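Local coordinates for N-acyl homoserine lactonase (Bacillus thuringiensis, PDB 2BTN), which probably hydrolyses the lactone ring of N-acyl homoserine lactones, a reaction that depends on two bound zinc ions, at residues I124-E129 against I152-Y157. Sequence-based numbering, arbitrary orientation.
Sequences IVQRTE and IIEGDY
Parallel strand pairing joins Val-125 and Gln-126 to Ile-152 and Ile-153 at the edge of the seven-stranded sheet, closing a beta-alpha-beta unit of the metallo-beta-lactamase fold. Two backbone hydrogen bonds hold the pair: Ile-153 N donates to Val-125 O at 3.0 Å, and Arg-127 N, in the first turn of the helix, donates to Ile-153 O at 2.8 Å. The second ties the helix start to the neighbouring strand. The beta-branched Ile-124, Val-125, Ile-152 and Ile-153 suit the extended backbone and put apolar groups on both faces. On one, Ile-153 CD1 packs 3.6 Å from Ile-124 CG2; on the other, Val-125 and Ile-152 lie side by side. Ile-152 CG2, anti to its own backbone N, reaches Arg-127 CB at 3.5 Å and sits over the centre of one guanidinium face. A bend at chi3 (-38°) folds the arginine back over this methyl, while Glu-154 OE2 comes to the guanidinium edge and forms a salt bridge with Arg-127 NE at 3.6 Å. Arginine suits this place because its aliphatic stem and flat guanidinium face pack on Ile-152 while NE meets the carboxylate of Glu-154. Gly-155 accommodates a positive phi (84°) as the chain turns away. Strand 101-103 flanks 123-126 on its other side, and Leu-165 of strand 163-167, in the second sheet, packs on Ile-124 and Ile-153.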
ATOM      1  N   ILE A 124     -11.198   4.529  -2.066  1.00  9.63           N
ATOM      2  CA  ILE A 124     -11.189   3.566  -3.156  1.00 10.18           C
ATOM      3  C   ILE A 124     -10.614   2.222  -2.732  1.00 10.26           C
ATOM      4  O   ILE A 124      -9.467   2.133  -2.255  1.00 11.13           O
ATOM      5  CB  ILE A 124     -10.442   4.130  -4.393  1.00 10.07           C
ATOM      6  CG1 ILE A 124     -11.000   5.519  -4.743  1.00 10.45           C
ATOM      7  CG2 ILE A 124     -10.554   3.124  -5.571  1.00 10.57           C
ATOM      8  CD1 ILE A 124     -10.176   6.329  -5.732  1.00  9.52           C
ATOM      9  N   VAL A 125     -11.439   1.192  -2.900  1.00 10.29           N
ATOM     10  CA  VAL A 125     -11.162  -0.159  -2.478  1.00 10.68           C
ATOM     11  C   VAL A 125     -11.824  -1.133  -3.465  1.00 10.71           C
ATOM     12  O   VAL A 125     -12.930  -0.899  -3.946  1.00 10.26           O
ATOM     13  CB  VAL A 125     -11.653  -0.398  -0.994  1.00 11.44           C
ATOM     14  CG1 VAL A 125     -13.166  -0.351  -0.873  1.00 12.95           C
ATOM     15  CG2 VAL A 125     -11.116  -1.716  -0.428  1.00 11.80           C
ATOM     16  N   GLN A 126     -11.141  -2.234  -3.749  1.00 10.88           N
ATOM     17  CA  GLN A 126     -11.670  -3.288  -4.601  1.00 11.87           C
ATOM     18  C   GLN A 126     -12.830  -4.016  -3.936  1.00 12.37           C
ATOM     19  O   GLN A 126     -12.840  -4.216  -2.719  1.00 11.53           O
ATOM     20  CB  GLN A 126     -10.570  -4.281  -4.964  1.00 11.30           C
ATOM     21  CG  GLN A 126      -9.484  -3.661  -5.859  1.00 11.31           C
ATOM     22  CD  GLN A 126      -9.879  -3.546  -7.321  1.00 12.42           C
ATOM     23  OE1 GLN A 126      -9.253  -2.789  -8.078  1.00 12.55           O
ATOM     24  NE2 GLN A 126     -10.855  -4.332  -7.740  1.00  7.14           N
ATOM     25  N   ARG A 127     -13.823  -4.387  -4.738  1.00 13.19           N
ATOM     26  CA  ARG A 127     -15.027  -5.006  -4.173  1.00 14.35           C
ATOM     27  C   ARG A 127     -14.674  -6.317  -3.504  1.00 14.27           C
ATOM     28  O   ARG A 127     -15.222  -6.641  -2.453  1.00 13.93           O
ATOM     29  CB  ARG A 127     -16.099  -5.242  -5.242  1.00 15.81           C
ATOM     30  CG  ARG A 127     -17.383  -5.921  -4.700  1.00 19.61           C
ATOM     31  CD  ARG A 127     -18.539  -5.999  -5.710  1.00 25.80           C
ATOM     32  NE  ARG A 127     -18.613  -4.784  -6.525  1.00 30.48           N
ATOM     33  CZ  ARG A 127     -19.219  -3.654  -6.170  1.00 33.34           C
ATOM     34  NH1 ARG A 127     -19.841  -3.538  -4.996  1.00 32.92           N
ATOM     35  NH2 ARG A 127     -19.192  -2.621  -7.007  1.00 34.46           N
ATOM     36  N   THR A 128     -13.762  -7.078  -4.112  1.00 13.33           N
ATOM     37  CA  THR A 128     -13.415  -8.383  -3.538  1.00 13.83           C
ATOM     38  C   THR A 128     -12.676  -8.208  -2.204  1.00 13.08           C
ATOM     39  O   THR A 128     -12.814  -9.052  -1.310  1.00 13.01           O
ATOM     40  CB  THR A 128     -12.601  -9.246  -4.518  1.00 13.89           C
ATOM     41  OG1 THR A 128     -11.531  -8.467  -5.040  1.00 17.33           O
ATOM     42  CG2 THR A 128     -13.409  -9.580  -5.747  1.00 14.48           C
ATOM     43  N   GLU A 129     -11.920  -7.113  -2.060  1.00 11.72           N
ATOM     44  CA  GLU A 129     -11.230  -6.825  -0.788  1.00 11.66           C
ATOM     45  C   GLU A 129     -12.242  -6.418   0.279  1.00 12.01           C
ATOM     46  O   GLU A 129     -12.235  -6.953   1.399  1.00 11.38           O
ATOM     47  CB  GLU A 129     -10.170  -5.726  -0.939  1.00 11.15           C
ATOM     48  CG  GLU A 129      -9.288  -5.506   0.309  1.00 11.02           C
ATOM     49  CD  GLU A 129      -8.355  -6.671   0.591  1.00 13.14           C
ATOM     50  OE1 GLU A 129      -8.180  -7.520  -0.308  1.00 11.39           O
ATOM     51  OE2 GLU A 129      -7.819  -6.756   1.730  1.00 12.68           O
ATOM     52  N   ILE A 152     -16.299   1.805  -4.087  1.00 13.19           N
ATOM     53  CA  ILE A 152     -15.947   0.418  -4.371  1.00 13.77           C
ATOM     54  C   ILE A 152     -15.811   0.196  -5.878  1.00 13.89           C
ATOM     55  O   ILE A 152     -16.737   0.494  -6.650  1.00 14.47           O
ATOM     56  CB  ILE A 152     -16.985  -0.557  -3.747  1.00 15.11           C
ATOM     57  CG1 ILE A 152     -17.023  -0.396  -2.215  1.00 15.33           C
ATOM     58  CG2 ILE A 152     -16.674  -1.972  -4.152  1.00 13.40           C
ATOM     59  CD1 ILE A 152     -18.354  -0.792  -1.596  1.00 20.11           C
ATOM     60  N   ILE A 153     -14.649  -0.310  -6.294  1.00 12.64           N
ATOM     61  CA  ILE A 153     -14.378  -0.530  -7.717  1.00 13.18           C
ATOM     62  C   ILE A 153     -14.107  -2.008  -7.951  1.00 14.14           C
ATOM     63  O   ILE A 153     -13.971  -2.749  -6.985  1.00 14.15           O
ATOM     64  CB  ILE A 153     -13.180   0.339  -8.164  1.00 12.78           C
ATOM     65  CG1 ILE A 153     -11.894  -0.026  -7.352  1.00 10.67           C
ATOM     66  CG2 ILE A 153     -13.545   1.837  -8.054  1.00 12.36           C
ATOM     67  CD1 ILE A 153     -10.541   0.426  -7.993  1.00  8.13           C
ATOM     68  N   GLU A 154     -14.041  -2.434  -9.218  1.00 14.85           N
ATOM     69  CA  GLU A 154     -13.573  -3.776  -9.575  1.00 16.09           C
ATOM     70  C   GLU A 154     -12.673  -3.770 -10.791  1.00 15.36           C
ATOM     71  O   GLU A 154     -13.067  -3.291 -11.871  1.00 16.49           O
ATOM     72  CB  GLU A 154     -14.724  -4.755  -9.805  1.00 18.07           C
ATOM     73  CG  GLU A 154     -15.125  -5.459  -8.530  1.00 24.18           C
ATOM     74  CD  GLU A 154     -15.543  -6.913  -8.719  1.00 28.91           C
ATOM     75  OE1 GLU A 154     -14.768  -7.745  -9.279  1.00 32.55           O
ATOM     76  OE2 GLU A 154     -16.650  -7.211  -8.262  1.00 30.27           O
ATOM     77  N   GLY A 155     -11.472  -4.302 -10.607  1.00 13.61           N
ATOM     78  CA  GLY A 155     -10.461  -4.339 -11.650  1.00 12.84           C
ATOM     79  C   GLY A 155      -9.647  -3.060 -11.751  1.00 12.02           C
ATOM     80  O   GLY A 155      -9.501  -2.294 -10.783  1.00 11.23           O
ATOM     81  N   ASP A 156      -9.128  -2.825 -12.946  1.00 11.98           N
ATOM     82  CA  ASP A 156      -8.281  -1.679 -13.208  1.00 11.41           C
ATOM     83  C   ASP A 156      -9.123  -0.437 -13.233  1.00 11.96           C
ATOM     84  O   ASP A 156     -10.286  -0.480 -13.647  1.00 11.80           O
ATOM     85  CB  ASP A 156      -7.590  -1.836 -14.553  1.00 11.72           C
ATOM     86  CG  ASP A 156      -6.441  -2.816 -14.507  1.00 13.93           C
ATOM     87  OD1 ASP A 156      -6.146  -3.408 -13.431  1.00 13.10           O
ATOM     88  OD2 ASP A 156      -5.783  -3.056 -15.526  1.00 14.36           O
ATOM     89  N   TYR A 157      -8.528   0.680 -12.824  1.00 11.82           N
ATOM     90  CA  TYR A 157      -9.280   1.899 -12.665  1.00 12.67           C
ATOM     91  C   TYR A 157      -8.359   3.120 -12.786  1.00 13.07           C
ATOM     92  O   TYR A 157      -7.252   3.119 -12.233  1.00 11.58           O
ATOM     93  CB  TYR A 157      -9.986   1.855 -11.305  1.00 12.81           C
ATOM     94  CG  TYR A 157     -10.915   3.010 -11.051  1.00 14.70           C
ATOM     95  CD1 TYR A 157     -12.161   3.080 -11.671  1.00 17.25           C
ATOM     96  CD2 TYR A 157     -10.550   4.039 -10.174  1.00 16.44           C
ATOM     97  CE1 TYR A 157     -13.018   4.146 -11.437  1.00 18.22           C
ATOM     98  CE2 TYR A 157     -11.407   5.108  -9.924  1.00 17.21           C
ATOM     99  CZ  TYR A 157     -12.624   5.155 -10.570  1.00 19.08           C
ATOM    100  OH  TYR A 157     -13.461   6.209 -10.338  1.00 20.97           O
TER